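Local coordinates for putative xylanase (Bacteroides fragilis, PDB 2P1G), which is of unknown function but belongs to an N-acetylmuramoyl-L-alanine amidase-like family and may hydrolyse glycosyl bonds, at residues Gln117-Ser125 and Asn183-His191; Ile196-Leu204 and Val216-Met224. All coordinates share one frame; numbering follows the deposited sequence.

Contact 1: residues Gln117-Ser125 and Asn183-His191; sequences QKLSLSYMS and NTPGLDVSH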
ATOM      1  N   GLN A 117      -0.623 -12.114 -12.011  1.00 16.71           N
ATOM      2  CA  GLN A 117       0.378 -12.762 -11.165  1.00 17.55           C
ATOM      3  C   GLN A 117      -0.336 -13.636 -10.144  1.00 16.71           C
ATOM      4  O   GLN A 117      -1.418 -13.297  -9.691  1.00 15.40           O
ATOM      5  CB  GLN A 117       1.232 -11.733 -10.430  1.00 19.04           C
ATOM      6  CG  GLN A 117       2.231 -10.935 -11.284  1.00 23.15           C
ATOM      7  CD  GLN A 117       3.353 -11.771 -11.897  1.00 27.87           C
ATOM      8  OE1 GLN A 117       4.458 -11.833 -11.351  1.00 29.97           O
ATOM      9  NE2 GLN A 117       3.079 -12.402 -13.044  1.00 27.78           N
ATOM     10  N   LYS A 118       0.278 -14.763  -9.794  1.00 16.63           N
ATOM     11  CA  LYS A 118      -0.259 -15.655  -8.778  1.00 17.11           C
ATOM     12  C   LYS A 118       0.396 -15.259  -7.479  1.00 16.02           C
ATOM     13  O   LYS A 118       1.617 -15.084  -7.428  1.00 15.62           O
ATOM     14  CB  LYS A 118       0.110 -17.105  -9.109  1.00 17.42           C
ATOM     15  CG  LYS A 118      -0.518 -18.136  -8.191  1.00 19.94           C
ATOM     16  CD  LYS A 118      -0.070 -19.579  -8.564  1.00 20.03           C
ATOM     17  CE  LYS A 118      -0.937 -20.173  -9.704  1.00 24.28           C
ATOM     18  NZ  LYS A 118      -2.117 -20.957  -9.177  1.00 25.72           N
ATOM     19  N   LEU A 119      -0.397 -15.115  -6.432  1.00 14.88           N
ATOM     20  CA  LEU A 119       0.176 -14.655  -5.158  1.00 15.10           C
ATOM     21  C   LEU A 119       0.905 -15.791  -4.481  1.00 15.68           C
ATOM     22  O   LEU A 119       0.465 -16.940  -4.554  1.00 14.56           O
ATOM     23  CB  LEU A 119      -0.898 -14.088  -4.234  1.00 14.16           C
ATOM     24  CG  LEU A 119      -1.770 -12.933  -4.751  1.00 16.75           C
ATOM     25  CD1 LEU A 119      -2.748 -12.583  -3.679  1.00 15.55           C
ATOM     26  CD2 LEU A 119      -0.955 -11.683  -5.150  1.00 16.05           C
ATOM     27  N   SER A 120       2.020 -15.465  -3.829  1.00 15.75           N
ATOM     28  CA  SER A 120       2.757 -16.432  -3.023  1.00 17.78           C
ATOM     29  C   SER A 120       3.331 -15.675  -1.847  1.00 16.98           C
ATOM     30  O   SER A 120       4.389 -15.045  -1.967  1.00 17.40           O
ATOM     31  CB  SER A 120       3.881 -17.104  -3.818  1.00 18.55           C
ATOM     32  OG  SER A 120       4.468 -18.154  -3.036  1.00 22.17           O
ATOM     33  N   LEU A 121       2.596 -15.715  -0.733  1.00 16.80           N
ATOM     34  CA  LEU A 121       2.931 -14.966   0.484  1.00 15.67           C
ATOM     35  C   LEU A 121       3.472 -15.910   1.576  1.00 15.73           C
ATOM     36  O   LEU A 121       2.867 -16.949   1.851  1.00 15.02           O
ATOM     37  CB  LEU A 121       1.685 -14.258   0.998  1.00 16.20           C
ATOM     38  CG  LEU A 121       0.903 -13.430  -0.028  1.00 16.87           C
ATOM     39  CD1 LEU A 121      -0.364 -12.910   0.585  1.00 15.64           C
ATOM     40  CD2 LEU A 121       1.783 -12.302  -0.539  1.00 15.63           C
ATOM     41  N   SER A 122       4.591 -15.535   2.198  1.00 14.63           N
ATOM     42  CA  SER A 122       5.208 -16.364   3.231  1.00 14.62           C
ATOM     43  C   SER A 122       6.295 -15.652   4.002  1.00 14.06           C
ATOM     44  O   SER A 122       6.853 -16.224   4.936  1.00 14.05           O
ATOM     45  CB  SER A 122       5.775 -17.668   2.637  1.00 14.63           C
ATOM     46  OG  SER A 122       6.752 -17.434   1.622  1.00 17.59           O
ATOM     47  N   TYR A 123       6.591 -14.410   3.629  1.00 13.30           N
ATOM     48  CA  TYR A 123       7.742 -13.733   4.203  1.00 12.90           C
ATOM     49  C   TYR A 123       7.591 -13.598   5.695  1.00 12.62           C
ATOM     50  O   TYR A 123       8.527 -13.882   6.426  1.00 11.99           O
ATOM     51  CB  TYR A 123       7.963 -12.356   3.595  1.00 13.79           C
ATOM     52  CG  TYR A 123       9.258 -11.702   4.051  1.00 14.02           C
ATOM     53  CD1 TYR A 123      10.420 -11.809   3.297  1.00 15.45           C
ATOM     54  CD2 TYR A 123       9.308 -10.984   5.248  1.00 14.47           C
ATOM     55  CE1 TYR A 123      11.629 -11.171   3.719  1.00 14.33           C
ATOM     56  CE2 TYR A 123      10.501 -10.380   5.693  1.00 14.44           C
ATOM     57  CZ  TYR A 123      11.648 -10.472   4.915  1.00 14.61           C
ATOM     58  OH  TYR A 123      12.820  -9.866   5.359  1.00 17.96           O
ATOM     59  N   MET A 124       6.430 -13.143   6.160  1.00 11.65           N
ATOM     60  CA  MET A 124       6.291 -12.844   7.577  1.00 12.62           C
ATOM     61  C   MET A 124       6.398 -14.099   8.442  1.00 13.46           C
ATOM     62  O   MET A 124       7.081 -14.093   9.463  1.00 14.36           O
ATOM     63  CB  MET A 124       4.964 -12.114   7.858  1.00 11.63           C
ATOM     64  CG  MET A 124       4.844 -10.737   7.195  1.00 13.46           C
ATOM     65  SD  MET A 124       3.331  -9.841   7.694  1.00  9.99           S
ATOM     66  CE  MET A 124       3.790  -9.317   9.361  1.00 12.63           C
ATOM     67  N   SER A 125       5.749 -15.179   8.031  1.00 14.52           N
ATOM     68  CA  SER A 125       5.770 -16.385   8.874  1.00 16.06           C
ATOM     69  C   SER A 125       7.113 -17.113   8.756  1.00 16.84           C
ATOM     70  O   SER A 125       7.462 -17.912   9.620  1.00 18.39           O
ATOM     71  CB  SER A 125       4.597 -17.301   8.567  1.00 16.00           C
ATOM     72  OG  SER A 125       4.785 -17.965   7.340  1.00 16.00           O
ATOM     73  N   ASN A 183       8.834  -9.932  -7.416  1.00 10.00           N
ATOM     74  CA  ASN A 183       8.990 -11.390  -7.449  1.00 11.75           C
ATOM     75  C   ASN A 183       9.912 -11.856  -6.346  1.00 11.51           C
ATOM     76  O   ASN A 183      10.369 -13.004  -6.344  1.00 12.63           O
ATOM     77  CB  ASN A 183       9.512 -11.850  -8.816  1.00 12.22           C
ATOM     78  CG  ASN A 183      10.813 -11.182  -9.206  1.00 14.32           C
ATOM     79  OD1 ASN A 183      11.559 -10.646  -8.359  1.00 15.79           O
ATOM     80  ND2 ASN A 183      11.141 -11.274 -10.503  1.00 19.79           N
ATOM     81  N   THR A 184      10.197 -10.972  -5.400  1.00 11.90           N
ATOM     82  CA  THR A 184      11.075 -11.360  -4.292  1.00 11.76           C
ATOM     83  C   THR A 184      10.368 -12.440  -3.472  1.00 12.45           C
ATOM     84  O   THR A 184       9.140 -12.386  -3.292  1.00 11.47           O
ATOM     85  CB  THR A 184      11.519 -10.136  -3.453  1.00 12.07           C
ATOM     86  OG1 THR A 184      12.663 -10.483  -2.656  1.00 12.16           O
ATOM     87  CG2 THR A 184      10.398  -9.620  -2.571  1.00 12.47           C
ATOM     88  N   PRO A 185      11.121 -13.475  -3.037  1.00 13.56           N
ATOM     89  CA  PRO A 185      10.478 -14.575  -2.325  1.00 14.08           C
ATOM     90  C   PRO A 185       9.562 -14.129  -1.200  1.00 13.58           C
ATOM     91  O   PRO A 185       9.970 -13.352  -0.330  1.00 13.72           O
ATOM     92  CB  PRO A 185      11.676 -15.360  -1.759  1.00 14.39           C
ATOM     93  CG  PRO A 185      12.738 -15.171  -2.787  1.00 15.87           C
ATOM     94  CD  PRO A 185      12.566 -13.721  -3.236  1.00 13.91           C
ATOM     95  N   GLY A 186       8.324 -14.624  -1.225  1.00 12.96           N
ATOM     96  CA  GLY A 186       7.435 -14.537  -0.070  1.00 13.05           C
ATOM     97  C   GLY A 186       6.600 -13.286   0.010  1.00 12.13           C
ATOM     98  O   GLY A 186       5.811 -13.134   0.929  1.00 12.29           O
ATOM     99  N   LEU A 187       6.763 -12.403  -0.976  1.00 13.01           N
ATOM    100  CA  LEU A 187       6.069 -11.117  -0.998  1.00 13.10           C
ATOM    101  C   LEU A 187       5.414 -10.874  -2.368  1.00 12.80           C
ATOM    102  O   LEU A 187       5.776 -11.504  -3.382  1.00 12.99           O
ATOM    103  CB  LEU A 187       7.055  -9.959  -0.692  1.00 13.84           C
ATOM    104  CG  LEU A 187       7.746  -9.918   0.666  1.00 16.97           C
ATOM    105  CD1 LEU A 187       8.831  -8.876   0.665  1.00 20.89           C
ATOM    106  CD2 LEU A 187       6.720  -9.574   1.744  1.00 21.87           C
ATOM    107  N   ASP A 188       4.453  -9.953  -2.346  1.00 11.89           N
ATOM    108  CA  ASP A 188       3.569  -9.623  -3.436  1.00 12.21           C
ATOM    109  C   ASP A 188       3.869  -8.230  -4.021  1.00 11.88           C
ATOM    110  O   ASP A 188       3.885  -8.024  -5.229  1.00 10.32           O
ATOM    111  CB  ASP A 188       2.105  -9.617  -2.899  1.00 13.02           C
ATOM    112  CG  ASP A 188       1.917  -8.889  -1.489  1.00 13.78           C
ATOM    113  OD1 ASP A 188       2.836  -8.547  -0.771  1.00 17.80           O
ATOM    114  OD2 ASP A 188       0.776  -8.683  -1.089  1.00 21.70           O
ATOM    115  N   VAL A 189       4.071  -7.285  -3.119  1.00 12.23           N
ATOM    116  CA  VAL A 189       4.140  -5.869  -3.449  1.00 12.80           C
ATOM    117  C   VAL A 189       5.204  -5.344  -2.506  1.00 13.93           C
ATOM    118  O   VAL A 189       5.200  -5.659  -1.300  1.00 15.12           O
ATOM    119  CB  VAL A 189       2.782  -5.148  -3.171  1.00 12.84           C
ATOM    120  CG1 VAL A 189       2.963  -3.628  -3.186  1.00 11.18           C
ATOM    121  CG2 VAL A 189       1.685  -5.597  -4.160  1.00 12.82           C
ATOM    122  N   SER A 190       6.147  -4.577  -3.037  1.00 12.88           N
ATOM    123  CA  SER A 190       7.235  -4.094  -2.217  1.00 14.10           C
ATOM    124  C   SER A 190       7.008  -2.663  -1.754  1.00 13.68           C
ATOM    125  O   SER A 190       7.570  -2.246  -0.747  1.00 14.71           O
ATOM    126  CB  SER A 190       8.532  -4.178  -2.988  1.00 14.30           C
ATOM    127  OG  SER A 190       8.420  -3.435  -4.165  1.00 18.42           O
ATOM    128  N   HIS A 191       6.171  -1.922  -2.475  1.00 12.98           N
ATOM    129  CA  HIS A 191       6.032  -0.486  -2.242  1.00 14.00           C
ATOM    130  C   HIS A 191       4.712  -0.010  -2.852  1.00 12.84           C
ATOM    131  O   HIS A 191       4.210  -0.625  -3.772  1.00 11.99           O
ATOM    132  CB  HIS A 191       7.189   0.213  -2.958  1.00 14.69           C
ATOM    133  CG  HIS A 191       7.396   1.632  -2.554  1.00 17.94           C
ATOM    134  ND1 HIS A 191       7.571   2.642  -3.473  1.00 22.50           N
ATOM    135  CD2 HIS A 191       7.482   2.212  -1.336  1.00 22.00           C
ATOM    136  CE1 HIS A 191       7.738   3.789  -2.837  1.00 21.35           C
ATOM    137  NE2 HIS A 191       7.684   3.556  -1.539  1.00 22.56           N
TER
HETATM  138  O   HOH W   1       3.193 -12.851  -4.369  1.00 24.37           O
HETATM  139  O   HOH W   2       6.626 -15.291  -3.407  1.00 29.18           O

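Contact 2: residues Ile196-Leu204 and Val216-Met224; sequences IYIKGQLHL and VGKTALSQM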
ATOM      1  N   ILE A 196       1.190  10.647 -10.060  1.00  9.29           N
ATOM      2  CA  ILE A 196       1.176  12.086 -10.310  1.00 10.34           C
ATOM      3  C   ILE A 196       1.930  12.328 -11.592  1.00 10.87           C
ATOM      4  O   ILE A 196       3.048  11.836 -11.755  1.00 11.28           O
ATOM      5  CB  ILE A 196       1.725  12.942  -9.126  1.00 10.07           C
ATOM      6  CG1 ILE A 196       1.623  14.448  -9.468  1.00 11.13           C
ATOM      7  CG2 ILE A 196       3.164  12.580  -8.745  1.00  9.61           C
ATOM      8  CD1 ILE A 196       1.977  15.355  -8.310  1.00 11.08           C
ATOM      9  N   TYR A 197       1.290  13.041 -12.516  1.00 10.80           N
ATOM     10  CA  TYR A 197       1.918  13.400 -13.769  1.00 11.36           C
ATOM     11  C   TYR A 197       2.628  14.739 -13.605  1.00 12.17           C
ATOM     12  O   TYR A 197       2.021  15.714 -13.139  1.00 12.76           O
ATOM     13  CB  TYR A 197       0.879  13.457 -14.893  1.00 11.41           C
ATOM     14  CG  TYR A 197       0.470  12.097 -15.406  1.00 10.48           C
ATOM     15  CD1 TYR A 197       1.152  11.498 -16.476  1.00 10.01           C
ATOM     16  CD2 TYR A 197      -0.564  11.396 -14.804  1.00 11.52           C
ATOM     17  CE1 TYR A 197       0.771  10.226 -16.960  1.00 10.60           C
ATOM     18  CE2 TYR A 197      -0.939  10.146 -15.262  1.00 10.18           C
ATOM     19  CZ  TYR A 197      -0.266   9.560 -16.309  1.00 10.14           C
ATOM     20  OH  TYR A 197      -0.669   8.327 -16.749  1.00 11.96           O
ATOM     21  N   ILE A 198       3.914  14.742 -13.936  1.00 12.07           N
ATOM     22  CA  ILE A 198       4.815  15.892 -13.788  1.00 13.45           C
ATOM     23  C   ILE A 198       5.558  15.972 -15.115  1.00 13.68           C
ATOM     24  O   ILE A 198       6.161  14.988 -15.527  1.00 13.19           O
ATOM     25  CB  ILE A 198       5.908  15.668 -12.665  1.00 14.13           C
ATOM     26  CG1 ILE A 198       5.280  15.454 -11.276  1.00 15.97           C
ATOM     27  CG2 ILE A 198       6.913  16.848 -12.608  1.00 15.72           C
ATOM     28  CD1 ILE A 198       4.387  16.612 -10.798  1.00 16.82           C
ATOM     29  N   LYS A 199       5.504  17.129 -15.781  1.00 14.01           N
ATOM     30  CA  LYS A 199       6.169  17.302 -17.091  1.00 14.77           C
ATOM     31  C   LYS A 199       5.763  16.223 -18.109  1.00 13.19           C
ATOM     32  O   LYS A 199       6.570  15.788 -18.937  1.00 13.07           O
ATOM     33  CB  LYS A 199       7.699  17.327 -16.923  1.00 14.74           C
ATOM     34  CG  LYS A 199       8.240  18.507 -16.116  1.00 19.18           C
ATOM     35  CD  LYS A 199       9.731  18.271 -15.722  1.00 19.27           C
ATOM     36  CE  LYS A 199      10.698  18.456 -16.880  1.00 25.49           C
ATOM     37  NZ  LYS A 199      12.089  17.937 -16.579  1.00 26.54           N
ATOM     38  N   GLY A 200       4.502  15.807 -18.057  1.00 13.11           N
ATOM     39  CA  GLY A 200       3.974  14.803 -18.987  1.00 12.87           C
ATOM     40  C   GLY A 200       4.349  13.369 -18.620  1.00 13.30           C
ATOM     41  O   GLY A 200       3.899  12.419 -19.261  1.00 13.44           O
ATOM     42  N   GLN A 201       5.203  13.211 -17.617  1.00 12.49           N
ATOM     43  CA  GLN A 201       5.670  11.877 -17.208  1.00 11.92           C
ATOM     44  C   GLN A 201       4.867  11.383 -16.014  1.00 11.74           C
ATOM     45  O   GLN A 201       4.500  12.176 -15.143  1.00 11.18           O
ATOM     46  CB  GLN A 201       7.124  11.944 -16.789  1.00 10.77           C
ATOM     47  CG  GLN A 201       8.133  12.197 -17.902  1.00 13.17           C
ATOM     48  CD  GLN A 201       9.553  12.354 -17.360  1.00 14.10           C
ATOM     49  OE1 GLN A 201       9.759  12.943 -16.287  1.00 16.52           O
ATOM     50  NE2 GLN A 201      10.542  11.814 -18.095  1.00 16.24           N
ATOM     51  N   LEU A 202       4.610  10.080 -15.974  1.00 10.20           N
ATOM     52  CA  LEU A 202       3.995   9.467 -14.814  1.00 10.26           C
ATOM     53  C   LEU A 202       5.064   9.272 -13.736  1.00 10.20           C
ATOM     54  O   LEU A 202       6.023   8.502 -13.937  1.00 10.74           O
ATOM     55  CB  LEU A 202       3.357   8.114 -15.198  1.00  9.11           C
ATOM     56  CG  LEU A 202       2.813   7.303 -13.997  1.00  9.24           C
ATOM     57  CD1 LEU A 202       1.753   8.070 -13.182  1.00 11.21           C
ATOM     58  CD2 LEU A 202       2.244   5.975 -14.483  1.00  9.95           C
ATOM     59  N   HIS A 203       4.898   9.988 -12.618  1.00  9.58           N
ATOM     60  CA  HIS A 203       5.755   9.878 -11.429  1.00 10.97           C
ATOM     61  C   HIS A 203       4.984   9.291 -10.239  1.00 10.46           C
ATOM     62  O   HIS A 203       3.779   9.056 -10.319  1.00 10.42           O
ATOM     63  CB  HIS A 203       6.314  11.269 -11.053  1.00 10.96           C
ATOM     64  CG  HIS A 203       7.343  11.784 -12.017  1.00 14.02           C
ATOM     65  ND1 HIS A 203       8.681  11.858 -11.705  1.00 17.89           N
ATOM     66  CD2 HIS A 203       7.233  12.214 -13.298  1.00 17.56           C
ATOM     67  CE1 HIS A 203       9.353  12.318 -12.751  1.00 18.07           C
ATOM     68  NE2 HIS A 203       8.496  12.541 -13.731  1.00 15.98           N
ATOM     69  N   LEU A 204       5.699   9.070  -9.147  1.00 10.61           N
ATOM     70  CA  LEU A 204       5.125   8.514  -7.932  1.00 11.27           C
ATOM     71  C   LEU A 204       5.344   9.452  -6.769  1.00 11.58           C
ATOM     72  O   LEU A 204       6.478   9.856  -6.485  1.00 12.25           O
ATOM     73  CB  LEU A 204       5.779   7.159  -7.614  1.00 11.13           C
ATOM     74  CG  LEU A 204       4.988   6.279  -6.641  1.00 11.59           C
ATOM     75  CD1 LEU A 204       3.739   5.691  -7.306  1.00 11.40           C
ATOM     76  CD2 LEU A 204       5.914   5.164  -6.157  1.00 11.13           C
ATOM     77  N   VAL A 216       7.682  13.749  -4.271  1.00 14.78           N
ATOM     78  CA  VAL A 216       7.327  13.434  -5.650  1.00 15.87           C
ATOM     79  C   VAL A 216       8.643  12.922  -6.258  1.00 16.42           C
ATOM     80  O   VAL A 216       9.645  13.669  -6.329  1.00 15.80           O
ATOM     81  CB  VAL A 216       6.799  14.678  -6.380  1.00 16.00           C
ATOM     82  CG1 VAL A 216       6.522  14.386  -7.862  1.00 18.23           C
ATOM     83  CG2 VAL A 216       5.522  15.192  -5.699  1.00 18.19           C
ATOM     84  N   GLY A 217       8.666  11.655  -6.651  1.00 16.55           N
ATOM     85  CA  GLY A 217       9.883  11.025  -7.175  1.00 18.12           C
ATOM     86  C   GLY A 217      10.424  11.792  -8.362  1.00 19.84           C
ATOM     87  O   GLY A 217       9.645  12.304  -9.176  1.00 18.89           O
ATOM     88  N   LYS A 218      11.751  11.913  -8.430  1.00 21.01           N
ATOM     89  CA  LYS A 218      12.427  12.595  -9.546  1.00 23.45           C
ATOM     90  C   LYS A 218      12.447  11.764 -10.830  1.00 23.14           C
ATOM     91  O   LYS A 218      12.504  12.303 -11.944  1.00 23.91           O
ATOM     92  CB  LYS A 218      13.870  12.947  -9.170  1.00 23.29           C
ATOM     93  CG  LYS A 218      14.006  13.977  -8.035  1.00 26.68           C
ATOM     94  CD  LYS A 218      15.424  14.586  -8.005  1.00 26.86           C
ATOM     95  CE  LYS A 218      16.472  13.601  -7.464  1.00 32.76           C
ATOM     96  NZ  LYS A 218      16.697  13.751  -5.992  1.00 35.76           N
ATOM     97  N   THR A 219      12.418  10.449 -10.673  1.00 22.69           N
ATOM     98  CA  THR A 219      12.527   9.566 -11.816  1.00 22.46           C
ATOM     99  C   THR A 219      11.144   9.025 -12.160  1.00 21.10           C
ATOM    100  O   THR A 219      10.390   8.641 -11.251  1.00 21.97           O
ATOM    101  CB  THR A 219      13.504   8.422 -11.516  1.00 23.30           C
ATOM    102  OG1 THR A 219      12.966   7.605 -10.483  1.00 26.84           O
ATOM    103  CG2 THR A 219      14.840   8.978 -10.998  1.00 23.79           C
ATOM    104  N   ALA A 220      10.816   9.006 -13.454  1.00 18.60           N
ATOM    105  CA  ALA A 220       9.537   8.482 -13.926  1.00 16.73           C
ATOM    106  C   ALA A 220       9.324   7.073 -13.375  1.00 14.91           C
ATOM    107  O   ALA A 220      10.278   6.299 -13.216  1.00 13.92           O
ATOM    108  CB  ALA A 220       9.481   8.468 -15.459  1.00 16.68           C
ATOM    109  N   LEU A 221       8.076   6.741 -13.083  1.00 13.69           N
ATOM    110  CA  LEU A 221       7.748   5.422 -12.530  1.00 12.99           C
ATOM    111  C   LEU A 221       8.314   4.263 -13.363  1.00 12.79           C
ATOM    112  O   LEU A 221       8.844   3.296 -12.808  1.00 12.35           O
ATOM    113  CB  LEU A 221       6.234   5.283 -12.355  1.00 12.57           C
ATOM    114  CG  LEU A 221       5.688   3.929 -11.872  1.00 14.21           C
ATOM    115  CD1 LEU A 221       6.245   3.586 -10.505  1.00 15.09           C
ATOM    116  CD2 LEU A 221       4.175   3.992 -11.819  1.00 13.51           C
ATOM    117  N   SER A 222       8.183   4.342 -14.687  1.00 12.38           N
ATOM    118  CA  SER A 222       8.677   3.280 -15.556  1.00 13.78           C
ATOM    119  C   SER A 222      10.171   3.017 -15.343  1.00 14.31           C
ATOM    120  O   SER A 222      10.605   1.859 -15.371  1.00 14.20           O
ATOM    121  CB  SER A 222       8.374   3.593 -17.029  1.00 14.07           C
ATOM    122  OG  SER A 222       9.038   4.782 -17.428  1.00 14.07           O
ATOM    123  N   GLN A 223      10.934   4.077 -15.069  1.00 15.52           N
ATOM    124  CA  GLN A 223      12.371   3.938 -14.828  1.00 17.58           C
ATOM    125  C   GLN A 223      12.645   3.355 -13.439  1.00 16.43           C
ATOM    126  O   GLN A 223      13.538   2.519 -13.296  1.00 17.49           O
ATOM    127  CB  GLN A 223      13.108   5.262 -15.010  1.00 17.75           C
ATOM    128  CG  GLN A 223      14.635   5.101 -15.008  1.00 21.35           C
ATOM    129  CD  GLN A 223      15.368   6.397 -15.266  1.00 22.79           C
ATOM    130  OE1 GLN A 223      15.284   6.974 -16.362  1.00 30.73           O
ATOM    131  NE2 GLN A 223      16.109   6.868 -14.261  1.00 30.66           N
ATOM    132  N   MET A 224      11.872   3.772 -12.433  1.00 14.95           N
ATOM    133  CA  MET A 224      11.959   3.178 -11.082  1.00 15.26           C
ATOM    134  C   MET A 224      11.791   1.655 -11.171  1.00 14.53           C
ATOM    135  O   MET A 224      12.523   0.894 -10.524  1.00 14.61           O
ATOM    136  CB  MET A 224      10.877   3.740 -10.134  1.00 15.06           C
ATOM    137  CG  MET A 224      10.972   5.221  -9.777  1.00 17.20           C
ATOM    138  SD  MET A 224       9.571   5.807  -8.746  1.00 16.72           S
ATOM    139  CE  MET A 224       9.475   4.495  -7.535  1.00 20.39           C
TER
HETATM  140  O   HOH W   3       6.206   6.171 -15.842  1.00  9.22           O
HETATM  141  O   HOH W   4       8.490   9.142  -9.482  1.00 16.15           O

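Contact 1: residues Gln117-Ser125 and Asn183-His191
The carbonyl oxygen of Gly186 is gripped by two successive amides: Ser122 N lies 3.0 Å from Gly186 O and Tyr123 N lies 3.1 Å from Gly186 O. The Ser122 bond is the straighter, 164° at its hydrogen, and the two donors come from opposite faces of the carbonyl plane. A CA-H...O contact, with Leu121 CA 3.4 Å from Gly186 O, adds a weaker third hold. Glycine suits this place twice over: it occupies the third position of a type II turn, Thr184-Leu187, with phi at 88°, and its bare CA lets the backbone of Ser122 and Tyr123 come close.

Leucines, branched and apolar, fill the flanks of this polar centre. Leu121 sets CD2 over one face of the Asp188 carboxylate, 3.5 Å from Asp188 CG. With its CG anti to the carbonyl carbon (chi1 -63°), Leu187 carries CD2 back to within 3.6 Å of Tyr123 CB, although its CB starts away from the other segment. The ring of Tyr123 has Pro185 O near its plane, at the edge.

Two waters fill in the backbone pairing. One accepts from Ser120 N and donates to Leu187 O; the other donates to Ser120 O and accepts from Gly186 N. Farther out, Ser93 OG bonds OD2 of the buried Asp188, satisfying that oxygen, Ser152 OG receives Leu121 N, and Leu151 of helix 138-151 backs the side chain of Leu121.

Ser122 is at the N-cap of helix 123-126, so the turn carbonyl meets amides at the helix start, a pairing that the helix end would probably favour electrostatically. The contact thus combines polar backbone bonds at its centre with apolar side chains on its flanks.

Contact 2: residues Ile196-Leu204 and Val216-Met224
His203 lies with one face of its imidazole under Ala220, whose CA stands 4.1 Å from the ring centroid and only 11° off the ring normal, a CH-pi contact. Both ring nitrogens donate: His203 ND1 is 2.7 Å from Gly217 O, approaching from above that carbonyl's plane, and His203 NE2 is 2.9 Å from Gln201 OE1. Two such bonds would imply an imidazolium, which these oxygens would probably favour. Held at both nitrogens, the ring is fixed in rotation, and histidine suits a site with an acceptor at each end. The small Ala220 lets the chain pass close over it.

Backbone bonds frame the ring. Leu221 N donates to Leu202 O at 2.8 Å, while Gly217 N donates to Leu204 O. Between the two, a water bridges Leu204 N and Thr219 O.

Aliphatic side chains fill the remainder. Leu202 and Leu221 run side by side, pointing the same way, with their CD2 atoms 3.8 Å apart. The Met224 side chain, bent at chi3, crosses that of Leu204 at about a right angle, Met224 CE meeting Leu204 CD2 at 3.9 Å. Val216 directs CG1, anti to its own nitrogen at 176°, tip to tip against Ile198 CG1 and across Ile196 CG2. Helix 10-14 backs Ile196 and Val216, and Ile178 touches both Leu204 and Leu221.

Lys199 and Gly200 form the type I' turn of a tight beta hairpin. Strands 189-198, 201-208 and 213-216 make an antiparallel meander, after which the chain folds back against strand 201-208 into helix 221-226.

The turn of contact 1 leads into strand 189-198, whose far end enters contact 2, with strand 201-208 beside it in the same sheet. Their centres are 25 Å apart, yet the segments meet where His191 CE1 packs 4.0 Å from Leu204 CD2. Both are partly buried, but contact 2 is the larger, at 532 Å² against 350 Å², and the farther from the centre of the chain. Contact 1 ties a turn between strands to the start of a short helix, with backbone bonds and waters at its centre. Contact 2 joins a hairpin to the segment leading into a helix, adding a buried histidine and more aliphatic packing.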